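Local coordinates for protein glucokinase (Enterococcus faecalis, PDB 2QM1) that probably phosphorylates glucose with ATP as a glucokinase of the ROK family, and carries bound zinc and magnesium ions, at residues Gly124-Ala130 with Lys302-Gly307; Ile8-Asp12 with Gly311-Ala316; Asp115-Asn119 with Lys155-Gly159; Cys247-Gly251 with Leu279-Val283. All blocks are in the same frame, centred on the assembly; numbering follows the deposited sequence.

Contact 1. Residues Gly124-Ala130 with Lys302-Gly307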
loop_
_atom_site.group_PDB
_atom_site.type_symbol
_atom_site.label_atom_id
_atom_site.label_comp_id
_atom_site.label_asym_id
_atom_site.label_seq_id
_atom_site.Cartn_x
_atom_site.Cartn_y
_atom_site.Cartn_z
ATOM N N GLY B 124 -16.056 -7.001 4.502
ATOM C CA GLY B 124 -17.218 -7.833 4.132
ATOM C C GLY B 124 -16.869 -8.710 2.928
ATOM O O GLY B 124 -17.192 -9.919 2.893
ATOM N N GLU B 125 -16.253 -8.111 1.913
ATOM C CA GLU B 125 -15.891 -8.932 0.727
ATOM C C GLU B 125 -14.772 -9.926 1.059
ATOM O O GLU B 125 -14.798 -11.074 0.656
ATOM C CB GLU B 125 -15.571 -8.057 -0.507
ATOM C CG GLU B 125 -16.829 -7.372 -1.032
ATOM C CD GLU B 125 -17.677 -8.277 -1.938
ATOM O OE1 GLU B 125 -17.215 -9.409 -2.300
ATOM O OE2 GLU B 125 -18.777 -7.832 -2.310
ATOM N N ARG B 126 -13.829 -9.527 1.888
ATOM C CA ARG B 126 -12.857 -10.526 2.342
ATOM C C ARG B 126 -13.498 -11.726 3.090
ATOM O O ARG B 126 -13.140 -12.875 2.841
ATOM C CB ARG B 126 -11.772 -9.852 3.166
ATOM C CG ARG B 126 -10.762 -10.809 3.724
ATOM C CD ARG B 126 -9.733 -10.036 4.479
ATOM N NE ARG B 126 -8.855 -10.922 5.209
ATOM C CZ ARG B 126 -8.801 -10.932 6.536
ATOM N NH1 ARG B 126 -9.559 -10.087 7.271
ATOM N NH2 ARG B 126 -7.984 -11.765 7.128
ATOM N N TRP B 127 -14.431 -11.451 4.001
ATOM C CA TRP B 127 -15.020 -12.464 4.886
ATOM C C TRP B 127 -15.979 -13.396 4.207
ATOM O O TRP B 127 -15.928 -14.608 4.470
ATOM C CB TRP B 127 -15.803 -11.795 6.039
ATOM C CG TRP B 127 -16.250 -12.728 7.172
ATOM C CD1 TRP B 127 -15.754 -13.955 7.481
ATOM C CD2 TRP B 127 -17.234 -12.423 8.182
ATOM N NE1 TRP B 127 -16.374 -14.451 8.613
ATOM C CE2 TRP B 127 -17.289 -13.529 9.062
ATOM C CE3 TRP B 127 -18.070 -11.316 8.422
ATOM C CZ2 TRP B 127 -18.162 -13.578 10.156
ATOM C CZ3 TRP B 127 -18.943 -11.364 9.512
ATOM C CH2 TRP B 127 -18.984 -12.494 10.363
ATOM N N LYS B 128 -16.854 -12.844 3.351
ATOM C CA LYS B 128 -17.956 -13.607 2.746
ATOM C C LYS B 128 -18.009 -13.508 1.233
ATOM O O LYS B 128 -18.782 -14.222 0.569
ATOM C CB LYS B 128 -19.289 -13.154 3.360
ATOM C CG LYS B 128 -19.387 -13.546 4.824
ATOM C CD LYS B 128 -19.630 -15.062 4.948
ATOM C CE LYS B 128 -19.519 -15.518 6.404
ATOM N NZ LYS B 128 -19.646 -17.008 6.483
ATOM N N GLY B 129 -17.182 -12.630 0.669
ATOM C CA GLY B 129 -17.211 -12.458 -0.787
ATOM C C GLY B 129 -15.947 -12.887 -1.503
ATOM O O GLY B 129 -15.307 -13.889 -1.103
ATOM N N ALA B 130 -15.614 -12.119 -2.560
ATOM C CA ALA B 130 -14.518 -12.403 -3.504
ATOM C C ALA B 130 -13.104 -12.457 -2.897
ATOM O O ALA B 130 -12.211 -13.081 -3.471
ATOM C CB ALA B 130 -14.547 -11.352 -4.726
ATOM N N LYS B 302 -10.735 -9.338 -9.562
ATOM C CA LYS B 302 -12.017 -9.976 -9.249
ATOM C C LYS B 302 -13.166 -8.956 -9.205
ATOM O O LYS B 302 -12.922 -7.747 -9.049
ATOM C CB LYS B 302 -11.910 -10.730 -7.907
ATOM C CG LYS B 302 -10.795 -11.782 -7.853
ATOM C CD LYS B 302 -11.076 -12.721 -6.680
ATOM C CE LYS B 302 -10.043 -13.861 -6.628
ATOM N NZ LYS B 302 -10.142 -14.637 -5.323
ATOM N N LEU B 303 -14.407 -9.447 -9.388
ATOM C CA LEU B 303 -15.624 -8.679 -9.124
ATOM C C LEU B 303 -16.138 -8.935 -7.702
ATOM O O LEU B 303 -15.936 -10.030 -7.149
ATOM C CB LEU B 303 -16.703 -9.075 -10.090
ATOM C CG LEU B 303 -16.562 -8.705 -11.551
ATOM C CD1 LEU B 303 -17.586 -9.557 -12.304
ATOM C CD2 LEU B 303 -16.806 -7.206 -11.746
ATOM N N ALA B 304 -16.772 -7.937 -7.089
ATOM C CA ALA B 304 -17.333 -8.125 -5.728
ATOM C C ALA B 304 -18.450 -9.161 -5.827
ATOM O O ALA B 304 -19.168 -9.179 -6.839
ATOM C CB ALA B 304 -17.920 -6.840 -5.232
ATOM N N GLU B 305 -18.629 -9.993 -4.795
ATOM C CA GLU B 305 -19.747 -10.958 -4.833
ATOM C C GLU B 305 -20.991 -10.573 -4.004
ATOM O O GLU B 305 -22.070 -11.079 -4.258
ATOM C CB GLU B 305 -19.251 -12.380 -4.513
ATOM C CG GLU B 305 -18.189 -12.905 -5.527
ATOM C CD GLU B 305 -17.324 -14.070 -5.020
ATOM O OE1 GLU B 305 -17.642 -14.640 -3.954
ATOM O OE2 GLU B 305 -16.322 -14.438 -5.719
ATOM N N LEU B 306 -20.854 -9.627 -3.081
ATOM C CA LEU B 306 -21.910 -9.344 -2.104
ATOM C C LEU B 306 -22.825 -8.200 -2.402
ATOM O O LEU B 306 -23.784 -7.995 -1.648
ATOM C CB LEU B 306 -21.348 -9.131 -0.705
ATOM C CG LEU B 306 -20.411 -10.193 -0.169
ATOM C CD1 LEU B 306 -19.797 -9.764 1.138
ATOM C CD2 LEU B 306 -21.140 -11.516 -0.042
ATOM N N GLY B 307 -22.539 -7.448 -3.465
ATOM C CA GLY B 307 -23.330 -6.263 -3.804
ATOM C C GLY B 307 -23.342 -5.319 -2.625
ATOM O O GLY B 307 -22.321 -5.198 -1.895
HETATM O O HOH W 1 -19.779 -5.476 -2.547
HETATM O O HOH W 2 -12.751 -15.230 -5.704
#

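Contact 2. Residues Ile8-Asp12 with Gly311-Ala316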
loop_
_atom_site.group_PDB
_atom_site.type_symbol
_atom_site.label_atom_id
_atom_site.label_comp_id
_atom_site.label_asym_id
_atom_site.label_seq_id
_atom_site.Cartn_x
_atom_site.Cartn_y
_atom_site.Cartn_z
ATOM N N ILE B 8 -24.577 -10.248 16.037
ATOM C CA ILE B 8 -23.794 -9.020 15.873
ATOM C C ILE B 8 -24.667 -8.111 14.989
ATOM O O ILE B 8 -25.508 -8.598 14.216
ATOM C CB ILE B 8 -22.378 -9.297 15.260
ATOM C CG1 ILE B 8 -22.535 -10.013 13.921
ATOM C CG2 ILE B 8 -21.540 -10.180 16.195
ATOM C CD1 ILE B 8 -21.290 -10.600 13.424
ATOM N N ILE B 9 -24.525 -6.807 15.202
ATOM C CA ILE B 9 -25.236 -5.802 14.425
ATOM C C ILE B 9 -24.228 -5.078 13.521
ATOM O O ILE B 9 -23.160 -4.646 13.976
ATOM C CB ILE B 9 -25.974 -4.786 15.355
ATOM C CG1 ILE B 9 -27.097 -5.477 16.137
ATOM C CG2 ILE B 9 -26.538 -3.569 14.498
ATOM C CD1 ILE B 9 -27.625 -4.710 17.378
ATOM N N GLY B 10 -24.568 -4.937 12.246
ATOM C CA GLY B 10 -23.772 -4.061 11.354
ATOM C C GLY B 10 -24.566 -2.840 10.908
ATOM O O GLY B 10 -25.754 -2.933 10.671
ATOM N N ILE B 11 -23.900 -1.695 10.822
ATOM C CA ILE B 11 -24.525 -0.451 10.378
ATOM C C ILE B 11 -23.733 0.036 9.184
ATOM O O ILE B 11 -22.496 0.133 9.237
ATOM C CB ILE B 11 -24.536 0.635 11.468
ATOM C CG1 ILE B 11 -25.305 0.120 12.702
ATOM C CG2 ILE B 11 -25.116 1.983 10.887
ATOM C CD1 ILE B 11 -24.840 0.697 14.127
ATOM N N ASP B 12 -24.468 0.341 8.121
ATOM C CA ASP B 12 -23.907 0.918 6.925
ATOM C C ASP B 12 -24.477 2.349 6.738
ATOM O O ASP B 12 -25.545 2.560 6.155
ATOM C CB ASP B 12 -24.156 -0.048 5.756
ATOM C CG ASP B 12 -23.658 0.476 4.442
ATOM O OD1 ASP B 12 -23.126 1.598 4.432
ATOM O OD2 ASP B 12 -23.827 -0.235 3.408
ATOM N N GLY B 311 -21.233 -3.893 3.034
ATOM C CA GLY B 311 -21.059 -2.893 4.101
ATOM C C GLY B 311 -21.474 -3.350 5.487
ATOM O O GLY B 311 -20.705 -3.243 6.452
ATOM N N VAL B 312 -22.701 -3.850 5.557
ATOM C CA VAL B 312 -23.345 -4.325 6.770
ATOM C C VAL B 312 -22.664 -5.615 7.322
ATOM O O VAL B 312 -22.436 -5.762 8.537
ATOM C CB VAL B 312 -24.897 -4.355 6.431
ATOM C CG1 VAL B 312 -25.454 -5.695 5.836
ATOM C CG2 VAL B 312 -25.710 -3.626 7.360
ATOM N N ILE B 313 -22.247 -6.469 6.394
ATOM C CA ILE B 313 -21.462 -7.673 6.647
ATOM C C ILE B 313 -20.057 -7.351 7.206
ATOM O O ILE B 313 -19.665 -7.867 8.257
ATOM C CB ILE B 313 -21.420 -8.590 5.361
ATOM C CG1 ILE B 313 -22.812 -9.211 5.088
ATOM C CG2 ILE B 313 -20.381 -9.698 5.516
ATOM C CD1 ILE B 313 -22.943 -9.984 3.735
ATOM N N GLY B 314 -19.322 -6.484 6.523
ATOM C CA GLY B 314 -18.019 -6.053 7.015
ATOM C C GLY B 314 -18.103 -5.323 8.332
ATOM O O GLY B 314 -17.257 -5.539 9.203
ATOM N N ALA B 315 -19.104 -4.421 8.456
ATOM C CA ALA B 315 -19.302 -3.654 9.690
ATOM C C ALA B 315 -19.540 -4.582 10.851
ATOM O O ALA B 315 -18.900 -4.475 11.891
ATOM C CB ALA B 315 -20.439 -2.709 9.561
ATOM N N ALA B 316 -20.486 -5.496 10.654
ATOM C CA ALA B 316 -20.718 -6.558 11.579
ATOM C C ALA B 316 -19.431 -7.257 12.031
ATOM O O ALA B 316 -19.290 -7.514 13.226
ATOM C CB ALA B 316 -21.698 -7.564 11.005
HETATM O O HOH W 3 -24.582 -2.675 3.328
#

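Contact 3. Residues Asp115-Asn119 with Lys155-Gly159. With MG (magnesium ion), chain K.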
loop_
_atom_site.group_PDB
_atom_site.type_symbol
_atom_site.label_atom_id
_atom_site.label_comp_id
_atom_site.label_asym_id
_atom_site.label_seq_id
_atom_site.Cartn_x
_atom_site.Cartn_y
_atom_site.Cartn_z
ATOM N N ASP B 115 -15.609 2.037 11.535
ATOM C CA ASP B 115 -14.542 2.166 10.552
ATOM C C ASP B 115 -15.046 2.927 9.343
ATOM O O ASP B 115 -16.203 3.263 9.264
ATOM C CB ASP B 115 -13.854 0.811 10.205
ATOM C CG ASP B 115 -12.348 0.975 9.853
ATOM O OD1 ASP B 115 -11.947 1.936 9.097
ATOM O OD2 ASP B 115 -11.562 0.154 10.380
ATOM N N ASN B 116 -14.144 3.271 8.461
ATOM C CA ASN B 116 -14.523 3.945 7.220
ATOM C C ASN B 116 -15.424 3.029 6.372
ATOM O O ASN B 116 -15.292 1.813 6.424
ATOM C CB ASN B 116 -13.267 4.320 6.470
ATOM C CG ASN B 116 -13.543 4.653 5.057
ATOM O OD1 ASN B 116 -13.957 5.771 4.754
ATOM N ND2 ASN B 116 -13.416 3.686 4.195
ATOM N N ASP B 117 -16.301 3.617 5.562
ATOM C CA ASP B 117 -17.328 2.848 4.872
ATOM C C ASP B 117 -16.803 1.869 3.814
ATOM O O ASP B 117 -17.237 0.727 3.792
ATOM C CB ASP B 117 -18.441 3.752 4.318
ATOM C CG ASP B 117 -17.935 4.815 3.325
ATOM O OD1 ASP B 117 -16.710 5.014 3.192
ATOM O OD2 ASP B 117 -18.797 5.498 2.704
ATOM N N ALA B 118 -15.831 2.271 2.993
ATOM C CA ALA B 118 -15.199 1.291 2.080
ATOM C C ALA B 118 -14.293 0.320 2.809
ATOM O O ALA B 118 -14.154 -0.802 2.377
ATOM C CB ALA B 118 -14.485 1.962 0.958
ATOM N N ASN B 119 -13.716 0.724 3.955
ATOM C CA ASN B 119 -12.870 -0.199 4.722
ATOM C C ASN B 119 -13.659 -1.433 5.160
ATOM O O ASN B 119 -13.250 -2.575 5.005
ATOM C CB ASN B 119 -12.266 0.499 5.947
ATOM C CG ASN B 119 -11.073 1.350 5.572
ATOM O OD1 ASN B 119 -10.791 1.546 4.372
ATOM N ND2 ASN B 119 -10.385 1.893 6.571
ATOM N N LYS B 155 -4.362 -7.591 8.250
ATOM C CA LYS B 155 -5.026 -6.460 8.919
ATOM C C LYS B 155 -5.462 -5.377 7.991
ATOM O O LYS B 155 -4.736 -5.008 7.052
ATOM C CB LYS B 155 -4.133 -5.818 10.004
ATOM C CG LYS B 155 -3.566 -6.854 10.966
ATOM C CD LYS B 155 -2.521 -6.276 11.842
ATOM C CE LYS B 155 -3.087 -5.847 13.197
ATOM N NZ LYS B 155 -1.990 -5.159 13.982
ATOM N N LEU B 156 -6.591 -4.772 8.348
ATOM C CA LEU B 156 -7.116 -3.679 7.580
ATOM C C LEU B 156 -6.138 -2.494 7.766
ATOM O O LEU B 156 -5.728 -2.238 8.878
ATOM C CB LEU B 156 -8.468 -3.306 8.153
ATOM C CG LEU B 156 -9.669 -2.852 7.327
ATOM C CD1 LEU B 156 -10.465 -1.901 8.273
ATOM C CD2 LEU B 156 -9.393 -2.225 5.918
ATOM N N LEU B 157 -5.741 -1.805 6.707
ATOM C CA LEU B 157 -4.857 -0.599 6.890
ATOM C C LEU B 157 -5.566 0.773 7.097
ATOM O O LEU B 157 -6.551 1.082 6.439
ATOM C CB LEU B 157 -3.797 -0.478 5.799
ATOM C CG LEU B 157 -3.020 -1.776 5.474
ATOM C CD1 LEU B 157 -2.018 -1.488 4.471
ATOM C CD2 LEU B 157 -2.347 -2.405 6.717
ATOM N N HIS B 158 -5.021 1.583 8.006
ATOM C CA HIS B 158 -5.563 2.895 8.315
ATOM C C HIS B 158 -4.551 3.992 8.045
ATOM O O HIS B 158 -4.917 5.069 7.691
ATOM C CB HIS B 158 -6.072 2.905 9.777
ATOM C CG HIS B 158 -7.160 1.895 9.999
ATOM N ND1 HIS B 158 -6.904 0.586 10.359
ATOM C CD2 HIS B 158 -8.490 1.958 9.753
ATOM C CE1 HIS B 158 -8.040 -0.094 10.398
ATOM N NE2 HIS B 158 -9.017 0.718 10.039
ATOM N N GLY B 159 -3.273 3.732 8.196
ATOM C CA GLY B 159 -2.290 4.832 8.141
ATOM C C GLY B 159 -2.368 5.838 9.288
ATOM O O GLY B 159 -3.217 5.700 10.215
HETATM MG MG MG K . -11.439 3.183 2.948
HETATM O O HOH W 4 -8.373 3.681 6.379
HETATM O O HOH W 5 -7.767 0.593 3.913
HETATM O O HOH W 6 -10.082 5.047 3.560
#

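Contact 4. Residues Cys247-Gly251 with Leu279-Val283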
loop_
_atom_site.group_PDB
_atom_site.type_symbol
_atom_site.label_atom_id
_atom_site.label_comp_id
_atom_site.label_asym_id
_atom_site.label_seq_id
_atom_site.Cartn_x
_atom_site.Cartn_y
_atom_site.Cartn_z
ATOM N N CYS B 247 -10.797 1.916 -18.335
ATOM C CA CYS B 247 -10.150 0.715 -17.776
ATOM C C CYS B 247 -8.638 0.817 -17.810
ATOM O O CYS B 247 -7.975 0.196 -16.979
ATOM C CB CYS B 247 -10.648 -0.542 -18.495
ATOM S SG CYS B 247 -12.458 -0.795 -18.134
ATOM N N PHE B 248 -8.118 1.616 -18.757
ATOM C CA PHE B 248 -6.697 2.075 -18.761
ATOM C C PHE B 248 -6.345 2.658 -17.378
ATOM O O PHE B 248 -5.408 2.216 -16.700
ATOM C CB PHE B 248 -6.445 3.082 -19.917
ATOM C CG PHE B 248 -5.079 3.729 -19.891
ATOM C CD1 PHE B 248 -4.000 3.134 -20.540
ATOM C CD2 PHE B 248 -4.870 4.920 -19.173
ATOM C CE1 PHE B 248 -2.745 3.714 -20.489
ATOM C CE2 PHE B 248 -3.635 5.494 -19.105
ATOM C CZ PHE B 248 -2.554 4.884 -19.780
ATOM N N TYR B 249 -7.137 3.619 -16.942
ATOM C CA TYR B 249 -6.838 4.331 -15.699
ATOM C C TYR B 249 -7.054 3.421 -14.498
ATOM O O TYR B 249 -6.278 3.461 -13.570
ATOM C CB TYR B 249 -7.738 5.564 -15.550
ATOM C CG TYR B 249 -7.406 6.720 -16.486
ATOM C CD1 TYR B 249 -6.126 7.265 -16.528
ATOM C CD2 TYR B 249 -8.387 7.276 -17.308
ATOM C CE1 TYR B 249 -5.815 8.345 -17.377
ATOM C CE2 TYR B 249 -8.092 8.372 -18.159
ATOM C CZ TYR B 249 -6.809 8.891 -18.174
ATOM O OH TYR B 249 -6.509 9.945 -19.005
ATOM N N LEU B 250 -8.130 2.630 -14.510
ATOM C CA LEU B 250 -8.308 1.643 -13.447
ATOM C C LEU B 250 -7.197 0.639 -13.489
ATOM O O LEU B 250 -6.765 0.217 -12.444
ATOM C CB LEU B 250 -9.658 0.918 -13.507
ATOM C CG LEU B 250 -10.895 1.757 -13.166
ATOM C CD1 LEU B 250 -12.057 1.218 -13.982
ATOM C CD2 LEU B 250 -11.186 1.660 -11.661
ATOM N N GLY B 251 -6.753 0.236 -14.691
ATOM C CA GLY B 251 -5.605 -0.667 -14.787
ATOM C C GLY B 251 -4.278 -0.088 -14.256
ATOM O O GLY B 251 -3.490 -0.802 -13.641
ATOM N N LEU B 279 -16.406 -5.398 -17.881
ATOM C CA LEU B 279 -15.565 -4.499 -17.094
ATOM C C LEU B 279 -14.361 -5.185 -16.433
ATOM O O LEU B 279 -13.273 -4.673 -16.525
ATOM C CB LEU B 279 -16.381 -3.761 -16.027
ATOM C CG LEU B 279 -15.547 -3.102 -14.920
ATOM C CD1 LEU B 279 -14.827 -1.870 -15.446
ATOM C CD2 LEU B 279 -16.438 -2.725 -13.748
ATOM N N ARG B 280 -14.549 -6.336 -15.782
ATOM C CA ARG B 280 -13.424 -7.030 -15.110
ATOM C C ARG B 280 -12.310 -7.336 -16.099
ATOM O O ARG B 280 -11.148 -7.084 -15.837
ATOM C CB ARG B 280 -13.879 -8.328 -14.438
ATOM C CG ARG B 280 -12.917 -8.867 -13.364
ATOM C CD ARG B 280 -13.090 -10.321 -13.256
ATOM N NE ARG B 280 -12.864 -10.907 -14.567
ATOM C CZ ARG B 280 -11.664 -11.233 -15.039
ATOM N NH1 ARG B 280 -10.556 -11.099 -14.274
ATOM N NH2 ARG B 280 -11.600 -11.725 -16.269
ATOM N N SER B 281 -12.709 -7.755 -17.288
ATOM C CA SER B 281 -11.777 -8.113 -18.310
ATOM C C SER B 281 -10.873 -6.951 -18.720
ATOM O O SER B 281 -9.647 -7.134 -18.841
ATOM C CB SER B 281 -12.525 -8.669 -19.521
ATOM O OG SER B 281 -11.790 -9.767 -20.003
ATOM N N ARG B 282 -11.467 -5.768 -18.912
ATOM C CA ARG B 282 -10.748 -4.647 -19.464
ATOM C C ARG B 282 -9.865 -4.074 -18.381
ATOM O O ARG B 282 -8.758 -3.610 -18.649
ATOM C CB ARG B 282 -11.727 -3.667 -20.123
ATOM C CG ARG B 282 -12.055 -4.130 -21.561
ATOM C CD ARG B 282 -13.501 -4.044 -21.986
ATOM N NE ARG B 282 -13.964 -5.356 -22.481
ATOM C CZ ARG B 282 -13.856 -5.788 -23.734
ATOM N NH1 ARG B 282 -14.295 -7.000 -24.078
ATOM N NH2 ARG B 282 -13.304 -5.014 -24.657
ATOM N N VAL B 283 -10.321 -4.173 -17.139
ATOM C CA VAL B 283 -9.470 -3.758 -16.046
ATOM C C VAL B 283 -8.249 -4.677 -15.992
ATOM O O VAL B 283 -7.075 -4.190 -15.987
ATOM C CB VAL B 283 -10.197 -3.592 -14.708
ATOM C CG1 VAL B 283 -9.160 -3.178 -13.656
ATOM C CG2 VAL B 283 -11.241 -2.495 -14.865
#

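Contact 1. Residues Gly124-Ala130 with Lys302-Gly307
Glu-125, near the end of helix 117-128, grips the loop after strand 300-303 by two consecutive backbone N-H groups, those of Glu-305 and Leu-306. The contact joins two connecting elements of the actin-like ATPase fold, to whose clan the ROK family belongs. With CG beside its own backbone N (chi1 -69°) and a second bend at chi2, Glu-125 curls its carboxylate back toward the loop. Glu-305 N meets OE1 of Glu-125 at 2.9 Å, and Leu-306 N meets its OE2, both on the syn side and tilted 22° out of the carboxylate plane. Glu-125 OE1 also takes Ala-130 N at 3.2 Å, nearly in line with its C-O bond, so three backbone N-H groups hold this buried carboxylate and fix its rotation.

The tight part lies here. Leu-306 splays its two methyls over the last helical turn, CD1 against Gly-124 O at 3.1 Å and CD2 against Lys-128 O at 3.6 Å, while Ala-130 CB presses on Leu-303 O.

Toward solvent the fit slackens. The exposed Glu-305 lays its carboxylate against Gly-129 C and Ala-130 CA in van der Waals contact. Lys-302, extended beyond CG, reaches Ala-130 O with NZ at 3.2 Å, almost collinear with the carbonyl bond (172°), and a water accepts from Lys-302 NZ at 2.7 Å while donating to Ala-130 O.

Contact 2. Residues Ile8-Asp12 with Gly311-Ala316
Ile-8 carries CG1 in the crowded position between its backbone N and carbonyl carbon (chi1 57°), which sets CG1 and CD1 against the methyl of Ala-316; Asp-12 instead has CG opposite its N (chi1 178°), and its carboxylate ends beside Gly-311. Strand 7-13 is the middle strand of the five-stranded sheet of one lobe of the actin-like fold, and helix 310-318 packs on one face of it, the short segments 6.0 Å apart at closest axis approach.

Glycine makes that closeness possible. Gly-10 CA sits 4.0 Å from Ala-316 CA and points a C-H at Val-312 O, the CA to O distance being 3.6 Å and the angle at the hydrogen 174°. Around this point methyl groups meet the strand backbone: Val-312 CG2 touches Gly-10 O at 3.4 Å and Ala-315 CB touches Ile-11 O at 3.5 Å. Ile-9 and Ile-11 point away from the helix, and Ile-11 packs against helix 46-60 on the other side of the sheet.

At the Asp-12 end packing gives way to solvent mediation: one water donates to Asp-12 OD2 at 2.6 Å and accepts from Val-312 N.

Contact 3. Residues Asp115-Asn119 with Lys155-Gly159
The imidazole of His-158 and the carboxylate of Asp-115 meet edge to edge, their planes 26° apart, with Asp-115 CG lying in the ring plane. Asp-115 OD2 accepts on its syn lone pair from His-158 NE2 at 2.6 Å, with an N-H...O angle of 163°. The amide of Asn-119 stands steeply to the same ring, its plane turned by 74°, and its ND2 approaches His-158 CD2 obliquely at 3.7 Å.

The other oxygen of Asp-115 serves its own segment. Asn-116 N reaches OD1 at 2.6 Å on the anti lone pair, whereas Asn-119 ND2 comes from above the carboxylate plane at 3.0 Å. Three donors therefore hold Asp-115 and fix the turn of its carboxylate. Leu-156 adds an apolar wedge: its CD1 presses on Asp-115 OD2 at 3.1 Å and on Asn-119 CB at 3.8 Å.

Asn-119 has CG beside its backbone N, and with ND2 tied to Asp-115 the amide turns OD1 onto the magnesium ion, at 2.3 Å. Asp-115 thus acts as a second-shell residue orienting a metal ligand. A water that accepts from Asn-119 ND2 lies between this amide and the backbone at Leu-157, and another water binds the magnesium directly.

Asn-116, at the N-cap position of helix 117-128, and Gly-148 complete the protein part of the metal site. The whole is a magnesium site at the junction where strand 112-116 runs into helix 117-128, flanked by residues 155-159.

Contact 4. Residues Cys247-Gly251 with Leu279-Val283
Cys-247 rests its thiol against the side chains of Leu-279, Arg-282 and Val-283. With SG beside the backbone N and opposite the carbonyl carbon (chi1 -66°), the sulfur touches Leu-279 CD1 at 3.7 Å, Arg-282 CB at 3.6 Å and Val-283 CG2 at 3.9 Å, three groups spread over little more than one turn. Cys-247 and Val-283 are also the closest pair of CA atoms, 4.8 Å apart.

Leu-250, one turn further along, forms the second half of the interface. Its side chain crosses that of Val-283 obliquely: CD1 meets Val-283 CG2 at 3.9 Å, while Leu-250 CB lies near both valine methyls. Val-283 CG2 is consequently shared between the sulfur and the leucine. Leu-279 holds CG opposite its backbone N (chi1 164°), and this carries CD1 toward the same cluster, where it touches the thiol closely and Leu-250 CD1 only loosely.

Gly-251 brings backbone alone to the contact, its CA 4.0 Å from Val-283 O. Arg-282 takes part through its CB; beyond that its chain bends away. The helical segments run at 60° with their axes 9.1 Å apart at closest approach, and the evidence is for mainly apolar packing, with Cys-247 CB and Gly-251 CA set against carbonyl oxygens of Arg-282 and Val-283.

This joins helix 237-261 to helix 277-289. Phe-229 of helix 225-233 packs on both Cys-247 and Leu-279, Leu-250 also touches Leu-187 and Ser-191, and Arg-280, facing away, reaches the backbone O of Ile-301 in strand 300-303.

In the fold
Contacts 1 and 3 share helix 117-128: contact 3 uses its start, at the magnesium ion, and contact 1 its end, with centres 16 Å apart. The side chain of Glu-125 is about 12 Å from the metal. Contact 2 continues the path, since strand 300-303 leads on to helix 310-318, and Ile-313 there packs against Gly-124, Trp-127, Lys-128 and Leu-306 of contact 1. Contact 4 lies in the other lobe, its centre 29 Å from that of contact 2 and on the opposite side of the chain's centre; it meets contact 1 through Arg-280 CB and Leu-303 CG, 4.0 Å apart. The side chain of its Leu-250 is about 14 Å from the zinc ion.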